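Local atomic coordinates of sensor protein (Geobacter sulfurreducens, PDB entry 3H7M), a protein that probably acts as a membrane-bound sensor histidine kinase, passing phosphate from ATP to a histidine, with this chain as its periplasmic-binding-protein-like sensor domain. Residues V96-A102 with Y161-M166; V47-T51 with A206-E210. One frame throughout, in Å; residues are numbered along the deposited sequence. Where two conformers were deposited one is given.

Contact 1: V96-A102 with Y161-M166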
ATOM      1  N   VAL A  96       1.783   7.956  -0.731  1.00 39.52           N
ATOM      2  CA  VAL A  96       0.969   7.510   0.389  1.00 43.06           C
ATOM      3  C   VAL A  96       1.343   8.156   1.726  1.00 43.32           C
ATOM      4  O   VAL A  96       2.410   7.898   2.274  1.00 45.05           O
ATOM      5  CB  VAL A  96       1.100   5.991   0.566  1.00 41.00           C
ATOM      6  CG1 VAL A  96       0.233   5.516   1.726  1.00 43.17           C
ATOM      7  CG2 VAL A  96       0.704   5.301  -0.705  1.00 41.52           C
ATOM      8  N   TYR A  97       0.466   8.996   2.249  1.00 42.62           N
ATOM      9  CA  TYR A  97       0.700   9.636   3.540  1.00 45.46           C
ATOM     10  C   TYR A  97       0.185   8.716   4.627  1.00 44.87           C
ATOM     11  O   TYR A  97      -0.633   7.841   4.368  1.00 42.54           O
ATOM     12  CB  TYR A  97      -0.075  10.930   3.646  1.00 37.49           C
ATOM     13  CG  TYR A  97       0.566  12.107   2.982  1.00 56.02           C
ATOM     14  CD1 TYR A  97       1.627  12.782   3.587  1.00 60.34           C
ATOM     15  CD2 TYR A  97       0.073  12.596   1.776  1.00 62.35           C
ATOM     16  CE1 TYR A  97       2.174  13.929   3.010  1.00 62.88           C
ATOM     17  CE2 TYR A  97       0.614  13.737   1.189  1.00 67.38           C
ATOM     18  CZ  TYR A  97       1.659  14.400   1.812  1.00 64.82           C
ATOM     19  OH  TYR A  97       2.166  15.541   1.242  1.00 63.90           O
ATOM     20  N   HIS A  98       0.679   8.897   5.844  1.00 46.74           N
ATOM     21  CA  HIS A  98       0.195   8.097   6.959  1.00 45.42           C
ATOM     22  C   HIS A  98      -0.561   9.001   7.900  1.00 42.24           C
ATOM     23  O   HIS A  98      -0.620  10.218   7.729  1.00 44.90           O
ATOM     24  CB  HIS A  98       1.318   7.448   7.741  1.00 46.16           C
ATOM     25  CG  HIS A  98       1.895   6.244   7.083  1.00 48.85           C
ATOM     26  ND1 HIS A  98       2.794   6.327   6.045  1.00 50.20           N
ATOM     27  CD2 HIS A  98       1.700   4.926   7.316  1.00 54.84           C
ATOM     28  CE1 HIS A  98       3.132   5.106   5.665  1.00 63.71           C
ATOM     29  NE2 HIS A  98       2.483   4.238   6.421  1.00 62.33           N
ATOM     30  N   ALA A  99      -1.147   8.400   8.913  1.00 47.13           N
ATOM     31  CA  ALA A  99      -1.882   9.200   9.858  1.00 42.46           C
ATOM     32  C   ALA A  99      -2.032   8.440  11.145  1.00 39.00           C
ATOM     33  O   ALA A  99      -1.889   7.215  11.179  1.00 33.81           O
ATOM     34  CB  ALA A  99      -3.236   9.542   9.293  1.00 34.55           C
ATOM     35  N   ILE A 100      -2.249   9.185  12.215  1.00 41.27           N
ATOM     36  CA  ILE A 100      -2.490   8.563  13.495  1.00 44.73           C
ATOM     37  C   ILE A 100      -4.008   8.634  13.686  1.00 40.23           C
ATOM     38  O   ILE A 100      -4.641   9.688  13.540  1.00 30.92           O
ATOM     39  CB  ILE A 100      -1.795   9.296  14.641  1.00 45.49           C
ATOM     40  CG1 ILE A 100      -0.276   9.138  14.515  1.00 45.58           C
ATOM     41  CG2 ILE A 100      -2.286   8.733  15.974  1.00 36.55           C
ATOM     42  CD1 ILE A 100       0.495  10.032  15.483  1.00 38.53           C
ATOM     43  N   PHE A 101      -4.563   7.482  13.996  1.00 31.53           N
ATOM     44  CA  PHE A 101      -5.988   7.295  14.211  1.00 40.70           C
ATOM     45  C   PHE A 101      -6.244   7.021  15.700  1.00 46.76           C
ATOM     46  O   PHE A 101      -5.421   6.385  16.380  1.00 42.74           O
ATOM     47  CB  PHE A 101      -6.462   6.086  13.382  1.00 31.24           C
ATOM     48  CG  PHE A 101      -6.494   6.343  11.899  1.00 48.04           C
ATOM     49  CD1 PHE A 101      -7.616   6.922  11.303  1.00 41.98           C
ATOM     50  CD2 PHE A 101      -5.399   6.021  11.096  1.00 40.55           C
ATOM     51  CE1 PHE A 101      -7.648   7.175   9.941  1.00 39.03           C
ATOM     52  CE2 PHE A 101      -5.430   6.274   9.730  1.00 46.14           C
ATOM     53  CZ  PHE A 101      -6.559   6.852   9.154  1.00 47.60           C
ATOM     54  N   ALA A 102      -7.395   7.480  16.182  1.00 46.99           N
ATOM     55  CA  ALA A 102      -7.796   7.286  17.573  1.00 48.77           C
ATOM     56  C   ALA A 102      -9.317   7.308  17.692  1.00 45.77           C
ATOM     57  O   ALA A 102      -9.997   7.824  16.805  1.00 44.96           O
ATOM     58  CB  ALA A 102      -7.215   8.400  18.436  1.00 35.46           C
ATOM     59  N   TYR A 161      -3.825   3.674  20.043  1.00 38.43           N
ATOM     60  CA  TYR A 161      -3.756   4.426  18.797  1.00 37.86           C
ATOM     61  C   TYR A 161      -3.402   3.444  17.740  1.00 37.96           C
ATOM     62  O   TYR A 161      -3.032   2.296  18.040  1.00 40.88           O
ATOM     63  CB  TYR A 161      -2.659   5.480  18.836  1.00 40.97           C
ATOM     64  CG  TYR A 161      -2.936   6.601  19.791  1.00 44.11           C
ATOM     65  CD1 TYR A 161      -3.717   7.684  19.403  1.00 40.37           C
ATOM     66  CD2 TYR A 161      -2.460   6.555  21.108  1.00 42.79           C
ATOM     67  CE1 TYR A 161      -4.026   8.702  20.300  1.00 49.64           C
ATOM     68  CE2 TYR A 161      -2.766   7.569  22.021  1.00 42.55           C
ATOM     69  CZ  TYR A 161      -3.547   8.638  21.610  1.00 47.52           C
ATOM     70  OH  TYR A 161      -3.845   9.647  22.490  1.00 56.78           O
ATOM     71  N   ALA A 162      -3.549   3.885  16.502  1.00 33.37           N
ATOM     72  CA  ALA A 162      -3.168   3.061  15.366  1.00 32.85           C
ATOM     73  C   ALA A 162      -2.591   4.020  14.356  1.00 32.15           C
ATOM     74  O   ALA A 162      -3.028   5.171  14.260  1.00 38.13           O
ATOM     75  CB  ALA A 162      -4.369   2.334  14.782  1.00 26.23           C
ATOM     76  N   VAL A 163      -1.583   3.551  13.629  0.50 36.58           N
ATOM     77  CA  VAL A 163      -0.931   4.345  12.592  0.50 35.24           C
ATOM     78  C   VAL A 163      -1.016   3.547  11.293  0.50 39.89           C
ATOM     79  O   VAL A 163      -0.469   2.449  11.190  0.50 42.82           O
ATOM     80  CB  VAL A 163       0.555   4.617  12.948  0.50 37.70           C
ATOM     81  CG1 VAL A 163       1.312   5.090  11.709  0.50 33.61           C
ATOM     82  CG2 VAL A 163       0.645   5.677  14.064  0.50  7.97           C
ATOM     83  N   VAL A 164      -1.734   4.077  10.308  1.00 41.00           N
ATOM     84  CA  VAL A 164      -1.866   3.371   9.038  1.00 39.21           C
ATOM     85  C   VAL A 164      -1.983   4.399   7.954  1.00 40.00           C
ATOM     86  O   VAL A 164      -2.120   5.593   8.244  1.00 41.35           O
ATOM     87  CB  VAL A 164      -3.109   2.454   8.990  1.00 43.86           C
ATOM     88  CG1 VAL A 164      -3.101   1.493  10.145  1.00 47.51           C
ATOM     89  CG2 VAL A 164      -4.363   3.286   9.009  1.00 43.66           C
ATOM     90  N   ALA A 165      -1.916   3.943   6.707  1.00 34.32           N
ATOM     91  CA  ALA A 165      -1.997   4.865   5.596  1.00 30.20           C
ATOM     92  C   ALA A 165      -3.344   5.551   5.652  1.00 37.75           C
ATOM     93  O   ALA A 165      -4.395   4.924   5.797  1.00 30.99           O
ATOM     94  CB  ALA A 165      -1.823   4.134   4.281  1.00 28.86           C
ATOM     95  N   MET A 166      -3.283   6.862   5.553  1.00 37.41           N
ATOM     96  CA  MET A 166      -4.448   7.697   5.594  1.00 41.59           C
ATOM     97  C   MET A 166      -5.637   7.257   4.727  1.00 44.15           C
ATOM     98  O   MET A 166      -6.736   6.967   5.232  1.00 44.62           O
ATOM     99  CB  MET A 166      -4.028   9.102   5.197  1.00 45.96           C
ATOM    100  CG  MET A 166      -5.167  10.042   5.029  1.00 58.14           C
ATOM    101  SD  MET A 166      -5.653  10.684   6.610  1.00 76.96           S
ATOM    102  CE  MET A 166      -4.574  12.148   6.641  1.00 68.33           C
TER
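Residues 96-102 and 161-165 run antiparallel as neighbouring strands, their axes 4.7 Å apart at closest approach, in the mixed sheet of a domain with the periplasmic binding protein fold. Two hydrogen-bonded pairs, Ala-99 with Val-164 and Phe-101 with Ala-162, hold them, each bonded through both amides. The straightest bond runs from Phe-101 N to Ala-162 O, 2.8 Å long with 175° at the hydrogen. Beyond Ala-165, the N-cap of helix 166-175, Met-166 N still reaches Tyr-97 O at 3.1 Å, so the first turn of the helix is tied to the strand. Ile-100 and Val-163 share one face of the sheet, Ile-100 CG1 meeting Val-163 CG2 at 3.6 Å, and both residues also touch Leu-115. The CG2 branch of Ile-100 leans on CD1 of the Tyr-161 ring, and Ala-102 CB meets the same ring 3.7 Å from CD1. The face carrying Ala-99, Phe-101, Ala-162 and Val-164 is covered in part by helix 147-155, whose Leu-151 and Leu-154 pack on Phe-101. Nearby, Met-166 bends at its second and third torsions, which brings SD to 3.8 Å from Ala-99 CB. The side chains of the non-hydrogen-bonded pair His-98 and Ala-165 diverge, and a hydrogen bond from His-98 ND1 to Ala-189 O on strand 181-198 holds the imidazole, with CD2 resting near Ala-165 N. The Phe-101 and Val-164 side chains cross at about a right angle. Val-164 O and Met-166 O both lie at the Phe-101 ring's edge in its plane, while Val-164 CG2 approaches obliquely and presses to 3.3 Å from Phe-101 CE2.

Contact 2: V47-T51 with A206-E210; sequences VMGMT and ARFSE
Arg-207, Met-48 and Met-50 bury most of the surface where the C-terminal end of helix 36-48 and the turn that follows meet helix 202-218. The Met-50 and Arg-207 side chains lie side by side, running opposite ways, and Met-50 CG sits over one face of the guanidinium, 3.6 Å from Arg-207 NH2. This is apolar cover for a flat cation whose NH2 is hydrogen-bonded to Arg-9 O, a bond that helps to hold the guanidinium in place. Arg-207 turns its CG away from the backbone N (chi1 -159°) and bends at the next torsion, which brings the guanidinium to the turn. Farther along Met-50, the sulfur lies obliquely to the Phe-208 ring, SD being 3.9 Å from CZ, a Met-aromatic contact. The chain then bends at its third torsion (chi3 -85°) and lays CE over one face of that ring, 4.3 Å from its centroid, as a CH-pi contact. Phe-208 also stacks with Tyr-195, and Ile-44 of helix 36-48 touches both Met-50 and Phe-208. Replacing Met-50 by alanine removes CG, SD and CE, which is likely to open a gap beside the Phe-208 ring and leave the Arg-207 guanidinium less firmly covered on that face. Met-48, bent at its second and third torsions, wraps its end round Arg-207 O, with CG 3.7 Å from it. Its CE comes 3.9 Å from Glu-210 CD, the two side chains crossing at about a right angle, at an exposed edge of the contact. Gly-49, with positive phi, lies between the two methionines, and its turn is the Schellman motif that ends a helix, here packed against the side of a second helix.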
ATOM      1  N   VAL A  47      -1.489  -0.811 -22.890  1.00 31.47           N
ATOM      2  CA  VAL A  47      -0.690  -0.028 -23.829  1.00 40.94           C
ATOM      3  C   VAL A  47       0.632  -0.715 -24.192  1.00 37.74           C
ATOM      4  O   VAL A  47       1.164  -0.488 -25.262  1.00 35.20           O
ATOM      5  CB  VAL A  47      -0.383   1.403 -23.314  1.00 39.42           C
ATOM      6  CG1 VAL A  47      -1.664   2.068 -22.803  1.00 26.98           C
ATOM      7  CG2 VAL A  47       0.677   1.354 -22.257  1.00 35.11           C
ATOM      8  N   MET A  48       1.140  -1.560 -23.308  1.00 41.43           N
ATOM      9  CA  MET A  48       2.404  -2.256 -23.549  1.00 46.69           C
ATOM     10  C   MET A  48       2.212  -3.619 -24.212  1.00 47.28           C
ATOM     11  O   MET A  48       3.180  -4.349 -24.444  1.00 45.67           O
ATOM     12  CB  MET A  48       3.165  -2.461 -22.231  1.00 35.35           C
ATOM     13  CG  MET A  48       3.470  -1.189 -21.479  1.00 46.13           C
ATOM     14  SD  MET A  48       4.193   0.053 -22.534  1.00 46.18           S
ATOM     15  CE  MET A  48       5.761  -0.792 -22.959  1.00 49.04           C
ATOM     16  N   GLY A  49       0.964  -3.956 -24.507  1.00 44.25           N
ATOM     17  CA  GLY A  49       0.685  -5.236 -25.128  1.00 45.02           C
ATOM     18  C   GLY A  49       1.044  -6.428 -24.256  1.00 41.78           C
ATOM     19  O   GLY A  49       1.483  -7.450 -24.763  1.00 51.88           O
ATOM     20  N   MET A  50       0.869  -6.301 -22.945  1.00 49.82           N
ATOM     21  CA  MET A  50       1.168  -7.391 -22.012  1.00 48.62           C
ATOM     22  C   MET A  50      -0.064  -8.189 -21.642  1.00 50.27           C
ATOM     23  O   MET A  50      -1.206  -7.752 -21.812  1.00 49.96           O
ATOM     24  CB  MET A  50       1.712  -6.873 -20.683  1.00 52.24           C
ATOM     25  CG  MET A  50       3.051  -6.208 -20.683  1.00 59.37           C
ATOM     26  SD  MET A  50       3.433  -5.735 -18.969  1.00 68.39           S
ATOM     27  CE  MET A  50       2.623  -4.200 -18.904  1.00 61.23           C
ATOM     28  N   THR A  51       0.187  -9.369 -21.105  1.00 50.45           N
ATOM     29  CA  THR A  51      -0.876 -10.218 -20.618  1.00 48.52           C
ATOM     30  C   THR A  51      -0.511 -10.387 -19.156  1.00 45.19           C
ATOM     31  O   THR A  51       0.622 -10.758 -18.824  1.00 44.35           O
ATOM     32  CB  THR A  51      -0.890 -11.565 -21.326  1.00 54.99           C
ATOM     33  OG1 THR A  51      -1.719 -11.463 -22.491  1.00 56.44           O
ATOM     34  CG2 THR A  51      -1.435 -12.650 -20.404  1.00 60.77           C
ATOM     35  N   ALA A 206      11.541  -1.614 -17.103  1.00 46.12           N
ATOM     36  CA  ALA A 206      11.352  -0.599 -18.140  1.00 49.07           C
ATOM     37  C   ALA A 206      10.016  -0.732 -18.846  1.00 45.43           C
ATOM     38  O   ALA A 206       9.446   0.242 -19.352  1.00 45.19           O
ATOM     39  CB  ALA A 206      12.492  -0.682 -19.164  1.00 45.27           C
ATOM     40  N   ARG A 207       9.531  -1.957 -18.881  1.00 41.29           N
ATOM     41  CA  ARG A 207       8.267  -2.237 -19.517  1.00 48.25           C
ATOM     42  C   ARG A 207       7.198  -1.454 -18.735  1.00 48.66           C
ATOM     43  O   ARG A 207       6.383  -0.724 -19.312  1.00 46.42           O
ATOM     44  CB  ARG A 207       8.029  -3.742 -19.448  1.00 54.13           C
ATOM     45  CG  ARG A 207       7.056  -4.290 -20.458  1.00 67.84           C
ATOM     46  CD  ARG A 207       7.723  -4.756 -21.746  1.00 69.52           C
ATOM     47  NE  ARG A 207       6.783  -5.587 -22.501  1.00 77.40           N
ATOM     48  CZ  ARG A 207       6.473  -6.848 -22.188  1.00 81.70           C
ATOM     49  NH1 ARG A 207       7.037  -7.441 -21.137  1.00 75.81           N
ATOM     50  NH2 ARG A 207       5.576  -7.512 -22.911  1.00 81.40           N
ATOM     51  N   PHE A 208       7.236  -1.570 -17.411  1.00 48.92           N
ATOM     52  CA  PHE A 208       6.270  -0.870 -16.568  1.00 46.36           C
ATOM     53  C   PHE A 208       6.468   0.627 -16.489  1.00 42.54           C
ATOM     54  O   PHE A 208       5.496   1.387 -16.551  1.00 42.96           O
ATOM     55  CB  PHE A 208       6.257  -1.486 -15.167  1.00 46.91           C
ATOM     56  CG  PHE A 208       5.411  -2.727 -15.080  1.00 46.82           C
ATOM     57  CD1 PHE A 208       4.032  -2.633 -14.899  1.00 51.98           C
ATOM     58  CD2 PHE A 208       5.963  -3.978 -15.300  1.00 47.04           C
ATOM     59  CE1 PHE A 208       3.218  -3.775 -14.950  1.00 47.45           C
ATOM     60  CE2 PHE A 208       5.159  -5.125 -15.355  1.00 44.28           C
ATOM     61  CZ  PHE A 208       3.789  -5.023 -15.181  1.00 40.19           C
ATOM     62  N   SER A 209       7.719   1.064 -16.399  1.00 36.46           N
ATOM     63  CA  SER A 209       7.993   2.488 -16.290  1.00 37.40           C
ATOM     64  C   SER A 209       7.478   3.211 -17.516  1.00 39.39           C
ATOM     65  O   SER A 209       6.904   4.296 -17.428  1.00 38.79           O
ATOM     66  CB  SER A 209       9.496   2.730 -16.147  1.00 35.77           C
ATOM     67  OG  SER A 209      10.051   1.852 -15.188  1.00 42.73           O
ATOM     68  N   GLU A 210       7.695   2.587 -18.662  1.00 33.21           N
ATOM     69  CA  GLU A 210       7.272   3.142 -19.934  1.00 42.45           C
ATOM     70  C   GLU A 210       5.737   3.229 -19.989  1.00 37.24           C
ATOM     71  O   GLU A 210       5.171   4.243 -20.418  1.00 38.71           O
ATOM     72  CB  GLU A 210       7.813   2.250 -21.058  1.00 50.19           C
ATOM     73  CG  GLU A 210       7.936   2.924 -22.413  1.00 54.82           C
ATOM     74  CD  GLU A 210       8.489   1.987 -23.487  1.00 59.29           C
ATOM     75  OE1 GLU A 210       9.375   1.159 -23.169  1.00 57.03           O
ATOM     76  OE2 GLU A 210       8.045   2.087 -24.652  1.00 62.06           O
TER

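How the contacts relate
Contact 1 is buried within the central mixed sheet, its centre 12 Å from that of the chain, whereas contact 2 is only partly buried, its centre 21 Å out; the two centres are 33 Å apart on opposite sides of the chain's centre. They share no helix or strand, although the Ser-209 side chain touches Thr-90 and Pro-91 of strand 87-103, the strand that carries residues 96-102. Along the sequence, contact 1 is nested inside the loop closed by contact 2. Backbone hydrogen bonding dominates the strand pairing, with apolar side chains on both faces. Contact 2, a turn against a helix, depends instead on methionines against an aromatic ring, a guanidinium and a main-chain carbonyl.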